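Local atomic coordinates of ofchtiv-allosamidin (Ostrinia furnacalis, PDB entry 6JMB), a protein that probably hydrolyses chitin as a group IV insect chitinase of glycosyl hydrolase family 18, and is held here in complex with the inhibitor allosamidin. Residues Y193-W199 and Y250-F254; S201-H205 and A263-S268; V25-P30 and Q65-L69; R17-F23 and I347-H353. All coordinates share one frame; numbering follows the deposited sequence.

Interaction 1: residues Y193-W199 and Y250-F254; sequences YDMHGAW and YGRTF. With AMI (allosamizoline), chain C.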
loop_
_atom_site.group_PDB
_atom_site.type_symbol
_atom_site.label_atom_id
_atom_site.label_comp_id
_atom_site.label_asym_id
_atom_site.label_seq_id
_atom_site.Cartn_x
_atom_site.Cartn_y
_atom_site.Cartn_z
ATOM N N TYR A 193 3.639 -5.970 1.521
ATOM C CA TYR A 193 4.750 -5.253 2.136
ATOM C C TYR A 193 4.440 -5.179 3.625
ATOM O O TYR A 193 3.459 -5.761 4.093
ATOM C CB TYR A 193 4.980 -3.878 1.488
ATOM C CG TYR A 193 3.711 -3.153 1.100
ATOM C CD1 TYR A 193 2.872 -2.611 2.066
ATOM C CD2 TYR A 193 3.346 -3.020 -0.230
ATOM C CE1 TYR A 193 1.709 -1.943 1.713
ATOM C CE2 TYR A 193 2.190 -2.352 -0.591
ATOM C CZ TYR A 193 1.378 -1.829 0.385
ATOM O OH TYR A 193 0.221 -1.173 0.029
ATOM N N ASP A 194 5.292 -4.479 4.381
ATOM C CA ASP A 194 5.228 -4.530 5.846
ATOM C C ASP A 194 5.341 -5.965 6.354
ATOM O O ASP A 194 4.813 -6.310 7.418
ATOM C CB ASP A 194 3.974 -3.852 6.404
ATOM C CG ASP A 194 3.818 -2.438 5.915
ATOM O OD1 ASP A 194 4.835 -1.720 5.849
ATOM O OD2 ASP A 194 2.676 -2.045 5.599
ATOM N N MET A 195 6.036 -6.804 5.587
ATOM C CA MET A 195 6.208 -8.198 5.979
ATOM C C MET A 195 7.020 -8.299 7.255
ATOM O O MET A 195 6.756 -9.161 8.107
ATOM C CB MET A 195 6.906 -8.947 4.849
ATOM C CG MET A 195 6.093 -9.000 3.574
ATOM S SD MET A 195 4.814 -10.256 3.701
ATOM C CE MET A 195 3.893 -9.970 2.190
ATOM N N HIS A 196 8.015 -7.423 7.388
ATOM C CA HIS A 196 8.837 -7.283 8.571
ATOM C C HIS A 196 9.114 -5.805 8.773
ATOM O O HIS A 196 9.021 -4.999 7.845
ATOM C CB HIS A 196 10.144 -8.064 8.409
ATOM C CG HIS A 196 9.918 -9.522 8.204
ATOM N ND1 HIS A 196 9.485 -10.347 9.221
ATOM C CD2 HIS A 196 9.973 -10.290 7.091
ATOM C CE1 HIS A 196 9.328 -11.572 8.751
ATOM N NE2 HIS A 196 9.619 -11.565 7.463
ATOM N N GLY A 197 9.440 -5.458 10.005
ATOM C CA GLY A 197 9.679 -4.072 10.345
ATOM C C GLY A 197 10.244 -3.979 11.741
ATOM O O GLY A 197 10.496 -4.993 12.396
ATOM N N ALA A 198 10.420 -2.742 12.199
ATOM C CA ALA A 198 11.106 -2.487 13.462
ATOM C C ALA A 198 10.380 -3.044 14.683
ATOM O O ALA A 198 10.967 -3.051 15.773
ATOM C CB ALA A 198 11.347 -0.990 13.615
ATOM N N TRP A 199 9.135 -3.502 14.532
ATOM C CA TRP A 199 8.427 -4.199 15.604
ATOM C C TRP A 199 8.959 -5.608 15.832
ATOM O O TRP A 199 8.653 -6.214 16.865
ATOM C CB TRP A 199 6.932 -4.276 15.263
ATOM C CG TRP A 199 6.671 -4.849 13.890
ATOM C CD1 TRP A 199 6.562 -6.169 13.562
ATOM C CD2 TRP A 199 6.502 -4.115 12.667
ATOM N NE1 TRP A 199 6.337 -6.303 12.206
ATOM C CE2 TRP A 199 6.294 -5.055 11.640
ATOM C CE3 TRP A 199 6.517 -2.754 12.344
ATOM C CZ2 TRP A 199 6.091 -4.679 10.312
ATOM C CZ3 TRP A 199 6.311 -2.382 11.021
ATOM C CH2 TRP A 199 6.102 -3.342 10.026
ATOM N N TYR A 250 8.818 2.736 -0.042
ATOM C CA TYR A 250 9.481 3.127 1.187
ATOM C C TYR A 250 10.199 1.896 1.712
ATOM O O TYR A 250 9.922 0.765 1.296
ATOM C CB TYR A 250 8.470 3.628 2.238
ATOM C CG TYR A 250 7.473 2.553 2.614
ATOM C CD1 TYR A 250 6.360 2.304 1.814
ATOM C CD2 TYR A 250 7.655 1.771 3.744
ATOM C CE1 TYR A 250 5.465 1.307 2.125
ATOM C CE2 TYR A 250 6.753 0.765 4.068
ATOM C CZ TYR A 250 5.658 0.542 3.249
ATOM O OH TYR A 250 4.748 -0.450 3.547
ATOM N N GLY A 251 11.134 2.132 2.631
ATOM C CA GLY A 251 11.826 1.073 3.325
ATOM C C GLY A 251 11.583 1.176 4.821
ATOM O O GLY A 251 10.964 2.128 5.311
ATOM N N ARG A 252 12.084 0.180 5.549
ATOM C CA ARG A 252 11.957 0.149 7.000
ATOM C C ARG A 252 13.335 0.028 7.634
ATOM O O ARG A 252 14.247 -0.587 7.066
ATOM C CB ARG A 252 10.993 -0.959 7.454
ATOM C CG ARG A 252 9.573 -0.691 6.973
ATOM C CD ARG A 252 8.539 -1.584 7.651
ATOM N NE ARG A 252 7.191 -1.083 7.389
ATOM C CZ ARG A 252 6.633 -0.060 8.031
ATOM N NH1 ARG A 252 7.295 0.563 8.999
ATOM N NH2 ARG A 252 5.402 0.338 7.713
ATOM N N THR A 253 13.493 0.653 8.805
ATOM C CA THR A 253 14.808 0.894 9.381
ATOM C C THR A 253 14.884 0.350 10.801
ATOM O O THR A 253 13.905 0.379 11.558
ATOM C CB THR A 253 15.173 2.389 9.371
ATOM O OG1 THR A 253 14.418 3.069 10.377
ATOM C CG2 THR A 253 14.885 3.025 8.008
ATOM N N PHE A 254 16.077 -0.136 11.147
ATOM C CA PHE A 254 16.319 -0.864 12.383
ATOM C C PHE A 254 17.609 -0.363 13.019
ATOM O O PHE A 254 18.507 0.148 12.343
ATOM C CB PHE A 254 16.534 -2.362 12.113
ATOM C CG PHE A 254 15.370 -3.070 11.477
ATOM C CD1 PHE A 254 15.070 -2.890 10.133
ATOM C CD2 PHE A 254 14.610 -3.971 12.215
ATOM C CE1 PHE A 254 14.007 -3.572 9.544
ATOM C CE2 PHE A 254 13.550 -4.657 11.630
ATOM C CZ PHE A 254 13.253 -4.454 10.295
HETATM C C1 AMI C . -0.668 0.829 4.045
HETATM C C2 AMI C . -1.961 1.437 4.724
HETATM C C3 AMI C . -1.562 2.772 5.112
HETATM C C4 AMI C . -0.017 2.650 5.437
HETATM C C5 AMI C . 0.442 1.888 4.285
HETATM C C6 AMI C . 1.853 1.228 4.498
HETATM C C7 AMI C . -2.314 1.054 2.574
HETATM C C8 AMI C . -4.479 1.235 1.246
HETATM C C9 AMI C . -2.313 0.527 0.073
HETATM N N2 AMI C . -2.888 1.415 3.802
HETATM N N7 AMI C . -3.041 0.940 1.303
HETATM O O3 AMI C . -2.347 3.235 6.210
HETATM O O4 AMI C . 0.694 3.880 5.450
HETATM O O6 AMI C . 1.814 0.457 5.681
HETATM O O7 AMI C . -0.980 0.783 2.635
HETATM O O HOH W 1 9.538 -0.291 10.767
#

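Interaction 2: residues S201-H205 and A263-S268; sequences SVTGH and APNSPS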
loop_
_atom_site.group_PDB
_atom_site.type_symbol
_atom_site.label_atom_id
_atom_site.label_comp_id
_atom_site.label_asym_id
_atom_site.label_seq_id
_atom_site.Cartn_x
_atom_site.Cartn_y
_atom_site.Cartn_z
ATOM N N SER A 201 11.862 -8.725 16.344
ATOM C CA SER A 201 13.034 -8.877 17.198
ATOM C C SER A 201 14.332 -8.957 16.409
ATOM O O SER A 201 15.411 -8.875 17.007
ATOM C CB SER A 201 12.894 -10.134 18.056
ATOM O OG SER A 201 12.882 -11.288 17.238
ATOM N N VAL A 202 14.248 -9.115 15.087
ATOM C CA VAL A 202 15.405 -9.227 14.211
ATOM C C VAL A 202 15.121 -8.395 12.969
ATOM O O VAL A 202 13.971 -8.084 12.654
ATOM C CB VAL A 202 15.677 -10.695 13.802
ATOM C CG1 VAL A 202 16.028 -11.551 15.031
ATOM C CG2 VAL A 202 14.467 -11.290 13.085
ATOM N N THR A 203 16.188 -8.035 12.261
ATOM C CA THR A 203 16.030 -7.369 10.972
ATOM C C THR A 203 15.329 -8.296 9.988
ATOM O O THR A 203 15.409 -9.523 10.084
ATOM C CB THR A 203 17.397 -6.981 10.402
ATOM O OG1 THR A 203 18.197 -8.163 10.241
ATOM C CG2 THR A 203 18.114 -5.997 11.323
ATOM N N GLY A 204 14.625 -7.696 9.040
ATOM C CA GLY A 204 13.921 -8.465 8.031
ATOM C C GLY A 204 13.488 -7.536 6.923
ATOM O O GLY A 204 13.515 -6.308 7.063
ATOM N N HIS A 205 13.096 -8.137 5.811
ATOM C CA HIS A 205 12.768 -7.357 4.629
ATOM C C HIS A 205 11.328 -6.876 4.665
ATOM O O HIS A 205 10.419 -7.585 5.110
ATOM C CB HIS A 205 13.021 -8.158 3.354
ATOM C CG HIS A 205 14.440 -8.611 3.208
ATOM N ND1 HIS A 205 15.505 -7.738 3.184
ATOM C CD2 HIS A 205 14.966 -9.852 3.085
ATOM C CE1 HIS A 205 16.628 -8.423 3.046
ATOM N NE2 HIS A 205 16.327 -9.707 2.980
ATOM N N ALA A 263 23.404 -9.271 8.792
ATOM C CA ALA A 263 22.616 -9.952 7.788
ATOM C C ALA A 263 21.134 -9.715 8.068
ATOM O O ALA A 263 20.755 -9.275 9.157
ATOM C CB ALA A 263 22.920 -11.450 7.837
ATOM N N PRO A 264 20.262 -10.009 7.105
ATOM C CA PRO A 264 18.843 -10.145 7.438
ATOM C C PRO A 264 18.701 -11.174 8.547
ATOM O O PRO A 264 19.521 -12.088 8.678
ATOM C CB PRO A 264 18.213 -10.642 6.129
ATOM C CG PRO A 264 19.184 -10.239 5.055
ATOM C CD PRO A 264 20.538 -10.331 5.694
ATOM N N ASN A 265 17.675 -10.991 9.379
ATOM C CA ASN A 265 17.398 -11.864 10.519
ATOM C C ASN A 265 18.476 -11.805 11.598
ATOM O O ASN A 265 18.727 -12.795 12.297
ATOM C CB ASN A 265 17.063 -13.294 10.095
ATOM C CG ASN A 265 15.669 -13.387 9.548
ATOM O OD1 ASN A 265 14.695 -13.290 10.298
ATOM N ND2 ASN A 265 15.553 -13.513 8.232
ATOM N N SER A 266 19.092 -10.639 11.756
ATOM C CA SER A 266 20.010 -10.365 12.849
ATOM C C SER A 266 19.283 -9.619 13.958
ATOM O O SER A 266 18.441 -8.755 13.678
ATOM C CB SER A 266 21.157 -9.482 12.365
ATOM O OG SER A 266 21.879 -10.099 11.318
ATOM N N PRO A 267 19.607 -9.922 15.214
ATOM C CA PRO A 267 18.969 -9.227 16.339
ATOM C C PRO A 267 18.961 -7.710 16.182
ATOM O O PRO A 267 19.955 -7.089 15.789
ATOM C CB PRO A 267 19.819 -9.664 17.538
ATOM C CG PRO A 267 20.266 -11.041 17.160
ATOM C CD PRO A 267 20.499 -11.004 15.666
ATOM N N SER A 268 17.812 -7.121 16.499
ATOM C CA SER A 268 17.585 -5.690 16.443
ATOM C C SER A 268 17.147 -5.191 17.815
ATOM O O SER A 268 16.571 -5.938 18.613
ATOM C CB SER A 268 16.487 -5.374 15.418
ATOM O OG SER A 268 16.050 -4.028 15.529
#

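Interaction 3: residues V25-P30 and Q65-L69; sequences VDDIDP and QFTSL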
loop_
_atom_site.group_PDB
_atom_site.type_symbol
_atom_site.label_atom_id
_atom_site.label_comp_id
_atom_site.label_asym_id
_atom_site.label_seq_id
_atom_site.Cartn_x
_atom_site.Cartn_y
_atom_site.Cartn_z
ATOM N N VAL A 25 -0.636 17.641 -5.148
ATOM C CA VAL A 25 -1.365 17.044 -6.268
ATOM C C VAL A 25 -0.655 17.318 -7.587
ATOM O O VAL A 25 -0.550 16.434 -8.446
ATOM C CB VAL A 25 -2.831 17.518 -6.295
ATOM C CG1 VAL A 25 -3.495 17.131 -7.621
ATOM C CG2 VAL A 25 -3.604 16.917 -5.129
ATOM N N ASP A 26 -0.145 18.536 -7.770
ATOM C CA ASP A 26 0.462 18.856 -9.056
ATOM C C ASP A 26 1.846 18.247 -9.249
ATOM O O ASP A 26 2.459 18.472 -10.300
ATOM C CB ASP A 26 0.438 20.362 -9.345
ATOM C CG ASP A 26 1.328 21.169 -8.420
ATOM O OD1 ASP A 26 2.039 20.593 -7.571
ATOM O OD2 ASP A 26 1.312 22.413 -8.551
ATOM N N ASP A 27 2.347 17.488 -8.277
ATOM C CA ASP A 27 3.543 16.677 -8.461
ATOM C C ASP A 27 3.238 15.314 -9.060
ATOM O O ASP A 27 4.168 14.602 -9.453
ATOM C CB ASP A 27 4.260 16.498 -7.121
ATOM C CG ASP A 27 4.993 17.748 -6.693
ATOM O OD1 ASP A 27 5.932 18.157 -7.414
ATOM O OD2 ASP A 27 4.635 18.336 -5.656
ATOM N N ILE A 28 1.969 14.939 -9.141
ATOM C CA ILE A 28 1.570 13.645 -9.683
ATOM C C ILE A 28 1.661 13.688 -11.199
ATOM O O ILE A 28 1.184 14.634 -11.838
ATOM C CB ILE A 28 0.139 13.302 -9.246
ATOM C CG1 ILE A 28 0.069 13.160 -7.724
ATOM C CG2 ILE A 28 -0.348 12.034 -9.949
ATOM C CD1 ILE A 28 -1.332 12.990 -7.190
ATOM N N ASP A 29 2.261 12.649 -11.777
ATOM C CA ASP A 29 2.203 12.445 -13.216
ATOM C C ASP A 29 1.024 11.523 -13.488
ATOM O O ASP A 29 1.123 10.315 -13.223
ATOM C CB ASP A 29 3.488 11.811 -13.713
ATOM C CG ASP A 29 3.558 11.761 -15.229
ATOM O OD1 ASP A 29 2.498 11.645 -15.879
ATOM O OD2 ASP A 29 4.673 11.848 -15.772
ATOM N N PRO A 30 -0.087 12.026 -14.025
ATOM C CA PRO A 30 -1.284 11.186 -14.169
ATOM C C PRO A 30 -1.193 10.159 -15.284
ATOM O O PRO A 30 -2.116 9.347 -15.418
ATOM C CB PRO A 30 -2.390 12.205 -14.448
ATOM C CG PRO A 30 -1.677 13.329 -15.140
ATOM C CD PRO A 30 -0.298 13.396 -14.523
ATOM N N GLN A 65 -8.842 19.145 -6.909
ATOM C CA GLN A 65 -7.602 19.230 -7.675
ATOM C C GLN A 65 -7.136 17.839 -8.081
ATOM O O GLN A 65 -6.685 17.628 -9.214
ATOM C CB GLN A 65 -6.518 19.920 -6.855
ATOM C CG GLN A 65 -6.717 21.411 -6.686
ATOM C CD GLN A 65 -5.602 22.036 -5.880
ATOM O OE1 GLN A 65 -5.849 22.775 -4.925
ATOM N NE2 GLN A 65 -4.361 21.734 -6.252
ATOM N N PHE A 66 -7.275 16.874 -7.169
ATOM C CA PHE A 66 -6.875 15.498 -7.435
ATOM C C PHE A 66 -7.707 14.888 -8.554
ATOM O O PHE A 66 -7.163 14.318 -9.506
ATOM C CB PHE A 66 -7.012 14.697 -6.139
ATOM C CG PHE A 66 -6.529 13.272 -6.225
ATOM C CD1 PHE A 66 -5.191 12.958 -6.023
ATOM C CD2 PHE A 66 -7.424 12.243 -6.463
ATOM C CE1 PHE A 66 -4.755 11.641 -6.072
ATOM C CE2 PHE A 66 -6.993 10.923 -6.522
ATOM C CZ PHE A 66 -5.658 10.628 -6.319
ATOM N N THR A 67 -9.039 14.990 -8.464
ATOM C CA THR A 67 -9.860 14.404 -9.519
ATOM C C THR A 67 -9.717 15.157 -10.832
ATOM O O THR A 67 -9.924 14.566 -11.897
ATOM C CB THR A 67 -11.327 14.281 -9.098
ATOM O OG1 THR A 67 -11.862 15.587 -8.847
ATOM C CG2 THR A 67 -11.454 13.425 -7.842
ATOM N N SER A 68 -9.316 16.428 -10.781
ATOM C CA SER A 68 -9.083 17.193 -11.999
ATOM C C SER A 68 -7.867 16.716 -12.778
ATOM O O SER A 68 -7.652 17.195 -13.898
ATOM C CB SER A 68 -8.958 18.682 -11.682
ATOM O OG SER A 68 -10.219 19.201 -11.290
ATOM N N LEU A 69 -7.067 15.799 -12.224
ATOM C CA LEU A 69 -6.026 15.168 -13.026
ATOM C C LEU A 69 -6.600 14.472 -14.254
ATOM O O LEU A 69 -5.870 14.255 -15.226
ATOM C CB LEU A 69 -5.230 14.177 -12.176
ATOM C CG LEU A 69 -4.364 14.785 -11.069
ATOM C CD1 LEU A 69 -3.919 13.705 -10.085
ATOM C CD2 LEU A 69 -3.161 15.525 -11.656
#

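Interaction 4: residues R17-F23 and I347-H353; sequences RTGLGKF and IETDDFH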
loop_
_atom_site.group_PDB
_atom_site.type_symbol
_atom_site.label_atom_id
_atom_site.label_comp_id
_atom_site.label_asym_id
_atom_site.label_seq_id
_atom_site.Cartn_x
_atom_site.Cartn_y
_atom_site.Cartn_z
ATOM N N ARG A 17 5.077 18.343 3.964
ATOM C CA ARG A 17 6.523 18.254 3.995
ATOM C C ARG A 17 7.125 19.501 3.352
ATOM O O ARG A 17 6.490 20.190 2.555
ATOM C CB ARG A 17 6.985 16.968 3.301
ATOM C CG ARG A 17 6.517 15.725 4.049
ATOM C CD ARG A 17 6.601 14.427 3.253
ATOM N NE ARG A 17 5.917 13.374 4.000
ATOM C CZ ARG A 17 5.628 12.163 3.533
ATOM N NH1 ARG A 17 5.972 11.815 2.302
ATOM N NH2 ARG A 17 4.990 11.299 4.310
ATOM N N THR A 18 8.361 19.801 3.718
ATOM C CA THR A 18 8.983 21.026 3.245
ATOM C C THR A 18 10.049 20.724 2.203
ATOM O O THR A 18 10.527 19.589 2.074
ATOM C CB THR A 18 9.595 21.818 4.404
ATOM O OG1 THR A 18 10.649 21.053 4.993
ATOM C CG2 THR A 18 8.535 22.124 5.456
ATOM N N GLY A 19 10.393 21.765 1.448
ATOM C CA GLY A 19 11.517 21.687 0.530
ATOM C C GLY A 19 11.339 20.575 -0.478
ATOM O O GLY A 19 10.281 20.432 -1.103
ATOM N N LEU A 20 12.389 19.767 -0.630
ATOM C CA LEU A 20 12.398 18.718 -1.642
ATOM C C LEU A 20 11.501 17.537 -1.291
ATOM O O LEU A 20 11.283 16.679 -2.153
ATOM C CB LEU A 20 13.827 18.242 -1.896
ATOM C CG LEU A 20 14.752 19.298 -2.506
ATOM C CD1 LEU A 20 16.200 18.885 -2.338
ATOM C CD2 LEU A 20 14.414 19.518 -3.976
ATOM N N GLY A 21 10.977 17.473 -0.069
ATOM C CA GLY A 21 10.070 16.403 0.303
ATOM C C GLY A 21 8.611 16.721 0.043
ATOM O O GLY A 21 7.771 15.818 0.026
ATOM N N LYS A 22 8.297 17.999 -0.150
ATOM C CA LYS A 22 6.916 18.416 -0.364
ATOM C C LYS A 22 6.373 17.791 -1.640
ATOM O O LYS A 22 7.005 17.858 -2.696
ATOM C CB LYS A 22 6.856 19.939 -0.473
ATOM C CG LYS A 22 5.447 20.501 -0.577
ATOM C CD LYS A 22 5.477 22.026 -0.561
ATOM C CE LYS A 22 4.152 22.627 -1.001
ATOM N NZ LYS A 22 3.030 22.263 -0.097
ATOM N N PHE A 23 5.198 17.172 -1.546
ATOM C CA PHE A 23 4.600 16.506 -2.700
ATOM C C PHE A 23 3.118 16.843 -2.701
ATOM O O PHE A 23 2.375 16.392 -1.823
ATOM C CB PHE A 23 4.830 14.993 -2.646
ATOM C CG PHE A 23 4.447 14.264 -3.910
ATOM C CD1 PHE A 23 3.116 14.026 -4.215
ATOM C CD2 PHE A 23 5.420 13.790 -4.773
ATOM C CE1 PHE A 23 2.762 13.345 -5.370
ATOM C CE2 PHE A 23 5.076 13.107 -5.924
ATOM C CZ PHE A 23 3.745 12.885 -6.223
ATOM N N ILE A 347 3.004 7.136 -3.976
ATOM C CA ILE A 347 3.684 7.836 -5.063
ATOM C C ILE A 347 4.618 8.922 -4.541
ATOM O O ILE A 347 5.650 9.216 -5.163
ATOM C CB ILE A 347 2.647 8.364 -6.075
ATOM C CG1 ILE A 347 3.332 8.861 -7.354
ATOM C CG2 ILE A 347 1.761 9.437 -5.443
ATOM C CD1 ILE A 347 2.349 9.183 -8.483
ATOM N N GLU A 348 4.293 9.519 -3.393
ATOM C CA GLU A 348 5.014 10.686 -2.913
ATOM C C GLU A 348 6.412 10.369 -2.397
ATOM O O GLU A 348 7.147 11.309 -2.068
ATOM C CB GLU A 348 4.194 11.417 -1.852
ATOM C CG GLU A 348 4.062 10.661 -0.544
ATOM C CD GLU A 348 2.869 9.731 -0.501
ATOM O OE1 GLU A 348 2.181 9.555 -1.533
ATOM O OE2 GLU A 348 2.616 9.156 0.579
ATOM N N THR A 349 6.808 9.095 -2.319
ATOM C CA THR A 349 8.178 8.761 -1.934
ATOM C C THR A 349 8.960 8.052 -3.033
ATOM O O THR A 349 10.052 7.539 -2.762
ATOM C CB THR A 349 8.258 7.987 -0.614
ATOM O OG1 THR A 349 7.581 6.733 -0.748
ATOM C CG2 THR A 349 7.633 8.786 0.529
ATOM N N ASP A 350 8.440 7.990 -4.257
ATOM C CA ASP A 350 9.338 7.740 -5.369
ATOM C C ASP A 350 10.339 8.892 -5.421
ATOM O O ASP A 350 10.151 9.940 -4.794
ATOM C CB ASP A 350 8.543 7.655 -6.681
ATOM C CG ASP A 350 9.240 6.817 -7.763
ATOM O OD1 ASP A 350 10.445 6.493 -7.645
ATOM O OD2 ASP A 350 8.563 6.479 -8.758
ATOM N N ASP A 351 11.422 8.699 -6.175
ATOM C CA ASP A 351 12.357 9.798 -6.425
ATOM C C ASP A 351 11.731 10.712 -7.483
ATOM O O ASP A 351 12.129 10.751 -8.650
ATOM C CB ASP A 351 13.727 9.270 -6.828
ATOM C CG ASP A 351 14.756 10.372 -7.000
ATOM O OD1 ASP A 351 14.603 11.457 -6.400
ATOM O OD2 ASP A 351 15.730 10.139 -7.747
ATOM N N PHE A 352 10.708 11.448 -7.043
ATOM C CA PHE A 352 9.893 12.215 -7.979
ATOM C C PHE A 352 10.655 13.378 -8.601
ATOM O O PHE A 352 10.339 13.782 -9.726
ATOM C CB PHE A 352 8.550 12.634 -7.360
ATOM C CG PHE A 352 8.651 13.527 -6.145
ATOM C CD1 PHE A 352 8.931 12.998 -4.894
ATOM C CD2 PHE A 352 8.392 14.886 -6.246
ATOM C CE1 PHE A 352 8.988 13.819 -3.764
ATOM C CE2 PHE A 352 8.449 15.708 -5.125
ATOM C CZ PHE A 352 8.749 15.175 -3.886
ATOM N N HIS A 353 11.676 13.891 -7.919
ATOM C CA HIS A 353 12.518 14.951 -8.460
ATOM C C HIS A 353 13.719 14.418 -9.237
ATOM O O HIS A 353 14.492 15.218 -9.778
ATOM C CB HIS A 353 13.039 15.852 -7.333
ATOM C CG HIS A 353 11.992 16.698 -6.675
ATOM N ND1 HIS A 353 11.020 17.378 -7.381
ATOM C CD2 HIS A 353 11.789 17.000 -5.370
ATOM C CE1 HIS A 353 10.260 18.055 -6.537
ATOM N NE2 HIS A 353 10.706 17.842 -5.310
HETATM O O HOH W 2 7.504 13.032 0.173
HETATM O O HOH W 3 4.607 9.210 2.462
HETATM O O HOH W 4 9.252 19.157 -3.337
#

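Interaction 1: residues Y193-W199 and Y250-F254
Asp194 divides its carboxylate between protein and ligand. Asp194 OD2 accepts a hydrogen bond from O6 of allosamizoline (2.6 Å), while OD1 faces strand 243-256 and takes three donors. Tyr250 OH gives the first at 2.6 Å, meeting Asp194 OD1 from above the carboxylate plane. Arg252 supplies the other two, side-on: NE at 2.9 Å and NH2 at 2.8 Å both converge on Asp194 OD1, which lies in the guanidinium plane. An asparagine in place of Asp194 would probably leave the Arg252 charge without its mate and weaken the hold on the ligand hydroxymethyl. Tyr193 crosses Tyr250 at about a right angle and its OH makes a weak hydrogen bond to the ligand O7. Behind this shell Trp199 sets the tip of its ring, CZ3, over one guanidinium face, and a water accepting from both Arg252 NH1 and Ala198 N links the guanidinium to the loop. Arg252 reaches all this because its chain runs extended from CG to NE (chi2 -167°, chi3 167°). Farther out, Phe254 CE2 packs on Gly197 O, and Asn206 OD1 holds Asp194 N. The arrangement belongs to the sugar-binding pocket at the carboxyl ends of the barrel strands in a family 18 TIM barrel.

Interaction 2: residues S201-H205 and A263-S268
The imidazole of His205 meets the ring of Pro264 obliquely, its NE2 and CE1 resting near Pro264 CG, with the closer approach 3.6 Å from NE2. That nitrogen is hydrogen-bonded to Asp304, and Trp318 lies against both residues. The Asn265 amide turns its OD1 to Val202 CG2 at 3.4 Å, while its ND2 is taken by the backbone of Glu213. Beyond these groups, toward Pro267, the backbones form a single bridge, Val202 with Pro267. Thr203 N bonds to Ser266 O at 2.8 Å, Ser268 N to Ser201 O at 3.0 Å, and Asn265 N to Thr203 O at 2.8 Å. The type II turn from Ala263 to Ser266 is held at its first carbonyl. Thr203 OG1, set between its own N and carbonyl carbon (chi1 59°), donates to Ala263 O at 3.0 Å on a lone pair in the carbonyl plane, and Ser266 OG gives the same oxygen a second bond of 2.6 Å. Replacing Thr203 by a valine would probably cost Ala263 O one of its two hydroxyl donors and slacken the hold on the turn. Largely polar and backbone-made, the contact implies two irregular loops held together by directional bonds more than by apolar packing.

Interaction 3: residues V25-P30 and Q65-L69
In this family 18 TIM barrel, the loop that follows strand 5-11 packs here against residues 65-69, at and after helix 62-67. Three apolar side chains of the loop, Val25, Ile28 and Pro30, point toward the helix, and no hydrogen bond crosses the contact. Val25 stands at the start of a short 3-10 segment, with CG1 anti to the backbone N (chi1 168°). This carries Val25 CG1 against the helix backbone, 3.6 Å from Gln65 O, while CG2 comes to the edge of the Phe66 ring, near its plane. Ile28 CD1 lies obliquely against Phe66 CE1 at 3.8 Å, and the two side chains cross at about a right angle. Leu69 packs beside it. Leu69 CD1 touches Ile28 CG2 at 3.9 Å and lies as close to Ile28 CD1, so the delta methyl is held by both branches of the isoleucine. Leu69 CD1 is also 4.2 Å from Val25 CG1, and Pro30 CB closes the far end against Leu69 CB at 4.1 Å. Each segment is also braced internally, Ile28 N bonding to Val25 O and Leu69 N to Phe66 O. Beyond Phe66, Tyr38 meets its ring edge-to-face, while Tyr10 and Leu36 come from neighbouring barrel strands. The arrangement is the layered packing of an alpha/beta barrel, in which apolar side chains fill the layer between the strands and the outer helices and loops.

Interaction 4: residues R17-F23 and I347-H353
Phe23 and Phe352 make a T-shaped pair, with the edge of Phe23 directed at the face of Phe352. Their centroids are 4.7 Å apart and the planes meet at 79°, with Phe23 CD2 poised over the centre of the Phe352 ring. Phe23 in turn offers a face to the other segment: Glu348 CA sits 3.7 Å from its centroid, 14° off the ring normal, as a CH-pi contact, and Glu348 CB lies 3.5 Å from Phe23 CG. Phe23 reaches between these partners with CG anti to its N (chi1 -170°), and its CE1 touches Ile347 CG2. Phe352 CZ comes up obliquely to the carbonyls of Leu20 and Lys22, while His353 CD2 meets Leu20 O at the imidazole edge, 3.3 Å away. Arg17 crosses Glu348 at about a right angle, and its NH1 lies against Glu348 CG, their charged groups not in contact. One water links Arg17 NH1, Gly21 O and Glu348 O; another runs from Arg17 NH2 to Glu348 OE2, which also bonds Ser346; and a third joins Gly19 O, Lys22 O and His353 NE2. The chemistry is an aromatic core bordered by a polar seam, where the opposite charges of Arg17 and Glu348 are probably linked through water.

How the interactions relate
The four contacts show how one barrel changes its chemistry with place. Interactions 3 and 4 are buried and share a loop after strand 5-11: Ile28 CG1 meets Phe23 CE1 at 3.6 Å, so the aliphatic packing of one runs into the aromatic core of the other. Interactions 1 and 2, both partly buried, cross along the chain and touch where Phe254 and His196 lean on the 201-205 loop. Interaction 1 puts charge to work beside the ligand; interaction 2, its centre about 10 Å from that of interaction 1 and farther from the chain's centre, relies on backbone bonds. Interaction 4 brushes interaction 1 through Thr349 and Tyr250, whereas interaction 3 touches neither 1 nor 2.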